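Local coordinates for protein PTS system, IIA component (PDB 5T3U) that probably carries a phosphoryl group in the sugar phosphotransferase system, as the IIA component of a pneumococcal system associated with fucose utilization, at residues 85-88 and 89-93; 118-121 and 122-126. All coordinates share one frame; numbering follows the deposited sequence.

Interaction 1: 85-88 and 89-93; sequences VALS and RFLNL
L87 and L91 meet one helical turn apart through a single branch each. CD1 of L87 lies 3.7 Å from CD1 of L91, and the two side chains run at a slant. In both leucines CG is anti to the backbone N (chi1 -174° in L87, -178° in L91), beside the carbonyl carbon; L87 starts away from the following residues and its end comes back to L91. The L87 carbonyl points almost end-on at CB of L91, with L87 O 3.1 Å away. The backbone there makes no proper bond: L91 N approaches L87 O at a poor angle. L87 also packs on L138 of the second subunit.

On another side of the turn, F90 turns its ring edge to the backbone. A86 O lies near the ring plane, with CD2 of F90 3.8 Å from A86 O. One face of the ring is covered off-centre by R89, whose CG stands 3.5 Å above the plane. Past CG the arginine chain bends twice and leads away, and its NH2 forms a salt bridge with E54 of helix 50-65. F90 continues inward against V61 of that helix and V96 of strand 96-100.

Two backbone bonds hold this turn: R89 N to V85 O at 2.9 Å, and F90 N to A86 O at 3.0 Å. Next comes a type I beta turn, F90 to L93, closed by L93 N on F90 O. F90 O also accepts from K135 NZ of the second subunit. The arrangement is the C-terminal end of the helix in a beta-alpha-beta crossover, joining parallel strands 68-75 and 96-100.

Interaction 2: 118-121 and 122-126; sequences INLE and EIVHN
N119 and E122 meet through a capping bond. E122 N donates to N119 OD1 at 3.1 Å, fairly straight at the hydrogen (159°). The donor stands above the amide plane, not on a lone pair. The N119 side chain has CG anti to its own N (chi1 -179°), and this places the amide on the carbonyl side, toward the N-H groups of the first turn. CB of E122 packs against the amide carbon, 3.6 Å from N119 CG. The two side chains cross at about a right angle. The E122 carboxylate comes near the amide nitrogen, but the angle is too poor for a bond.

The backbone O of N119 takes I123 N in the carbonyl plane at 3.0 Å. N119 is thus the N-cap of helix 120-129, and its side chain and carbonyl each hold one backbone N-H of the opening turn. V124 N to L120 O and H125 N to E121 O continue the helical pattern.

The apolar side is built from two pairs. CD1 of I123 reaches back across I118, 3.9 Å from I118 CB, again at about a right angle. L120 CD1 lies 4.1 Å from V124 CG2. Around them, I123 is covered by L106 and L110 of helix 104-112, and S113 touches both I118 and I123. L120 and V124 face D97 and V99 of strand 96-100. V124 also packs on L131 of the second subunit, and L120 on its N133.

Overall arrangement
Interactions 1 and 2 lie in series along the chain and do not touch. Their centres are 21 Å apart, and their nearest atoms about 11 Å. Interaction 1 ends one helix and interaction 2 begins another. Strand 96-100, an outermost strand of the parallel sheet within this chain, links them: A86 and F90 pack on I98 and V96, L120 and V124 on D97 and V99. Residues between L131 and L138 of the second subunit touch both contacts. The C-terminal part of one subunit therefore meets both helix ends of the other. The centre of each contact lies about 14 Å from the centre of the chain.

Interaction 1: 85-88 and 89-93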
loop_
_atom_site.group_PDB
_atom_site.type_symbol
_atom_site.label_atom_id
_atom_site.label_comp_id
_atom_site.label_asym_id
_atom_site.label_seq_id
_atom_site.Cartn_x
_atom_site.Cartn_y
_atom_site.Cartn_z
ATOM N N VAL A 85 2.155 6.219 -17.554
ATOM C CA VAL A 85 2.459 7.620 -17.761
ATOM C C VAL A 85 3.870 7.980 -17.258
ATOM O O VAL A 85 4.663 8.614 -17.989
ATOM C CB VAL A 85 1.347 8.510 -17.137
ATOM C CG1 VAL A 85 1.755 9.959 -17.061
ATOM C CG2 VAL A 85 0.047 8.394 -17.937
ATOM N N ALA A 86 4.201 7.563 -16.035
ATOM C CA ALA A 86 5.517 7.855 -15.466
ATOM C C ALA A 86 6.647 7.357 -16.380
ATOM O O ALA A 86 7.625 8.083 -16.647
ATOM C CB ALA A 86 5.654 7.239 -14.089
ATOM N N LEU A 87 6.538 6.101 -16.806
ATOM C CA LEU A 87 7.578 5.483 -17.596
ATOM C C LEU A 87 7.718 6.171 -18.971
ATOM O O LEU A 87 8.834 6.433 -19.418
ATOM C CB LEU A 87 7.318 3.980 -17.772
ATOM C CG LEU A 87 8.439 3.191 -18.464
ATOM C CD1 LEU A 87 9.722 3.160 -17.661
ATOM C CD2 LEU A 87 7.990 1.755 -18.766
ATOM N N SER A 88 6.596 6.482 -19.618
ATOM C CA SER A 88 6.680 7.091 -20.934
ATOM C C SER A 88 7.217 8.510 -20.844
ATOM O O SER A 88 8.099 8.880 -21.617
ATOM C CB SER A 88 5.351 7.010 -21.690
ATOM O OG SER A 88 5.340 5.855 -22.524
ATOM N N ARG A 89 6.720 9.278 -19.867
ATOM C CA ARG A 89 7.085 10.674 -19.756
ATOM C C ARG A 89 8.535 10.876 -19.304
ATOM O O ARG A 89 9.217 11.779 -19.807
ATOM C CB ARG A 89 6.078 11.441 -18.877
ATOM C CG ARG A 89 6.380 12.921 -18.724
ATOM C CD ARG A 89 6.380 13.653 -20.083
ATOM N NE ARG A 89 5.025 13.903 -20.557
ATOM C CZ ARG A 89 4.716 14.642 -21.621
ATOM N NH1 ARG A 89 5.679 15.198 -22.374
ATOM N NH2 ARG A 89 3.443 14.825 -21.941
ATOM N N PHE A 90 9.023 10.026 -18.402
ATOM C CA PHE A 90 10.357 10.206 -17.814
ATOM C C PHE A 90 11.333 9.072 -18.081
ATOM O O PHE A 90 12.311 8.909 -17.349
ATOM C CB PHE A 90 10.229 10.520 -16.308
ATOM C CG PHE A 90 9.436 11.792 -16.037
ATOM C CD1 PHE A 90 10.002 13.048 -16.290
ATOM C CD2 PHE A 90 8.126 11.731 -15.595
ATOM C CE1 PHE A 90 9.282 14.224 -16.071
ATOM C CE2 PHE A 90 7.386 12.899 -15.375
ATOM C CZ PHE A 90 7.971 14.149 -15.611
ATOM N N LEU A 91 11.080 8.321 -19.159
ATOM C CA LEU A 91 11.834 7.120 -19.510
ATOM C C LEU A 91 13.340 7.240 -19.326
ATOM O O LEU A 91 13.948 6.394 -18.675
ATOM C CB LEU A 91 11.537 6.685 -20.955
ATOM C CG LEU A 91 12.241 5.406 -21.430
ATOM C CD1 LEU A 91 11.824 4.178 -20.584
ATOM C CD2 LEU A 91 11.997 5.173 -22.917
ATOM N N ASN A 92 13.938 8.280 -19.923
ATOM C CA ASN A 92 15.382 8.428 -19.922
ATOM C C ASN A 92 15.874 9.552 -19.012
ATOM O O ASN A 92 17.068 9.882 -19.043
ATOM C CB ASN A 92 15.929 8.613 -21.354
ATOM C CG ASN A 92 15.729 7.378 -22.243
ATOM O OD1 ASN A 92 15.317 7.495 -23.406
ATOM N ND2 ASN A 92 16.008 6.214 -21.712
ATOM N N LEU A 93 14.980 10.153 -18.215
ATOM C CA LEU A 93 15.430 11.134 -17.230
ATOM C C LEU A 93 15.975 10.456 -15.975
ATOM O O LEU A 93 15.209 9.967 -15.126
ATOM C CB LEU A 93 14.335 12.139 -16.896
ATOM C CG LEU A 93 14.734 13.358 -16.043
ATOM C CD1 LEU A 93 15.949 14.129 -16.605
ATOM C CD2 LEU A 93 13.561 14.289 -15.905
#

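Interaction 2: 118-121 and 122-126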
loop_
_atom_site.group_PDB
_atom_site.type_symbol
_atom_site.label_atom_id
_atom_site.label_comp_id
_atom_site.label_asym_id
_atom_site.label_seq_id
_atom_site.Cartn_x
_atom_site.Cartn_y
_atom_site.Cartn_z
ATOM N N ILE A 118 21.207 7.607 -0.030
ATOM C CA ILE A 118 20.557 6.295 0.127
ATOM C C ILE A 118 21.135 5.235 -0.809
ATOM O O ILE A 118 21.748 5.562 -1.818
ATOM C CB ILE A 118 19.020 6.373 -0.076
ATOM C CG1 ILE A 118 18.688 6.801 -1.510
ATOM C CG2 ILE A 118 18.406 7.294 0.947
ATOM C CD1 ILE A 118 17.233 6.567 -1.919
ATOM N N ASN A 119 20.913 3.970 -0.455
ATOM C CA ASN A 119 21.049 2.871 -1.393
ATOM C C ASN A 119 19.626 2.398 -1.754
ATOM O O ASN A 119 18.990 1.693 -0.981
ATOM C CB ASN A 119 21.875 1.751 -0.739
ATOM C CG ASN A 119 22.097 0.563 -1.648
ATOM O OD1 ASN A 119 21.331 0.300 -2.581
ATOM N ND2 ASN A 119 23.176 -0.160 -1.388
ATOM N N LEU A 120 19.143 2.804 -2.929
ATOM C CA LEU A 120 17.771 2.536 -3.346
ATOM C C LEU A 120 17.490 1.047 -3.538
ATOM O O LEU A 120 16.381 0.586 -3.252
ATOM C CB LEU A 120 17.408 3.324 -4.624
ATOM C CG LEU A 120 15.928 3.231 -5.084
ATOM C CD1 LEU A 120 14.939 3.652 -3.980
ATOM C CD2 LEU A 120 15.625 4.024 -6.388
ATOM N N GLU A 121 18.487 0.300 -4.033
ATOM C CA GLU A 121 18.310 -1.132 -4.228
ATOM C C GLU A 121 18.016 -1.792 -2.894
ATOM O O GLU A 121 17.111 -2.641 -2.798
ATOM C CB GLU A 121 19.540 -1.770 -4.905
ATOM C CG GLU A 121 19.680 -1.369 -6.409
ATOM C CD GLU A 121 19.860 0.161 -6.596
ATOM O OE1 GLU A 121 20.806 0.742 -5.972
ATOM O OE2 GLU A 121 19.039 0.781 -7.343
ATOM N N GLU A 122 18.766 -1.378 -1.869
ATOM C CA GLU A 122 18.637 -1.937 -0.543
ATOM C C GLU A 122 17.286 -1.563 0.080
ATOM O O GLU A 122 16.636 -2.383 0.725
ATOM C CB GLU A 122 19.772 -1.387 0.291
ATOM C CG GLU A 122 20.120 -2.123 1.528
ATOM C CD GLU A 122 21.409 -1.556 2.132
ATOM O OE1 GLU A 122 22.482 -1.670 1.483
ATOM O OE2 GLU A 122 21.333 -0.954 3.228
ATOM N N ILE A 123 16.867 -0.321 -0.122
ATOM C CA ILE A 123 15.560 0.155 0.355
ATOM C C ILE A 123 14.443 -0.658 -0.289
ATOM O O ILE A 123 13.562 -1.144 0.408
ATOM C CB ILE A 123 15.377 1.668 0.101
ATOM C CG1 ILE A 123 16.307 2.448 1.047
ATOM C CG2 ILE A 123 13.897 2.083 0.259
ATOM C CD1 ILE A 123 16.178 3.950 0.979
ATOM N N VAL A 124 14.513 -0.840 -1.602
ATOM C CA VAL A 124 13.525 -1.657 -2.335
ATOM C C VAL A 124 13.502 -3.125 -1.844
ATOM O O VAL A 124 12.441 -3.665 -1.526
ATOM C CB VAL A 124 13.705 -1.553 -3.861
ATOM C CG1 VAL A 124 12.819 -2.611 -4.619
ATOM C CG2 VAL A 124 13.342 -0.114 -4.312
ATOM N N HIS A 125 14.680 -3.734 -1.756
ATOM C CA HIS A 125 14.831 -5.087 -1.245
ATOM C C HIS A 125 14.224 -5.201 0.165
ATOM O O HIS A 125 13.488 -6.140 0.448
ATOM C CB HIS A 125 16.316 -5.511 -1.262
ATOM C CG HIS A 125 16.563 -6.893 -0.729
ATOM N ND1 HIS A 125 16.207 -8.036 -1.415
ATOM C CD2 HIS A 125 17.132 -7.316 0.427
ATOM C CE1 HIS A 125 16.544 -9.101 -0.707
ATOM N NE2 HIS A 125 17.103 -8.691 0.416
ATOM N N ASN A 126 14.508 -4.243 1.041
ATOM C CA ASN A 126 13.942 -4.305 2.387
ATOM C C ASN A 126 12.404 -4.134 2.404
ATOM O O ASN A 126 11.721 -4.727 3.239
ATOM C CB ASN A 126 14.577 -3.261 3.308
ATOM C CG ASN A 126 16.046 -3.555 3.652
ATOM O OD1 ASN A 126 16.566 -4.665 3.485
ATOM N ND2 ASN A 126 16.702 -2.547 4.191
#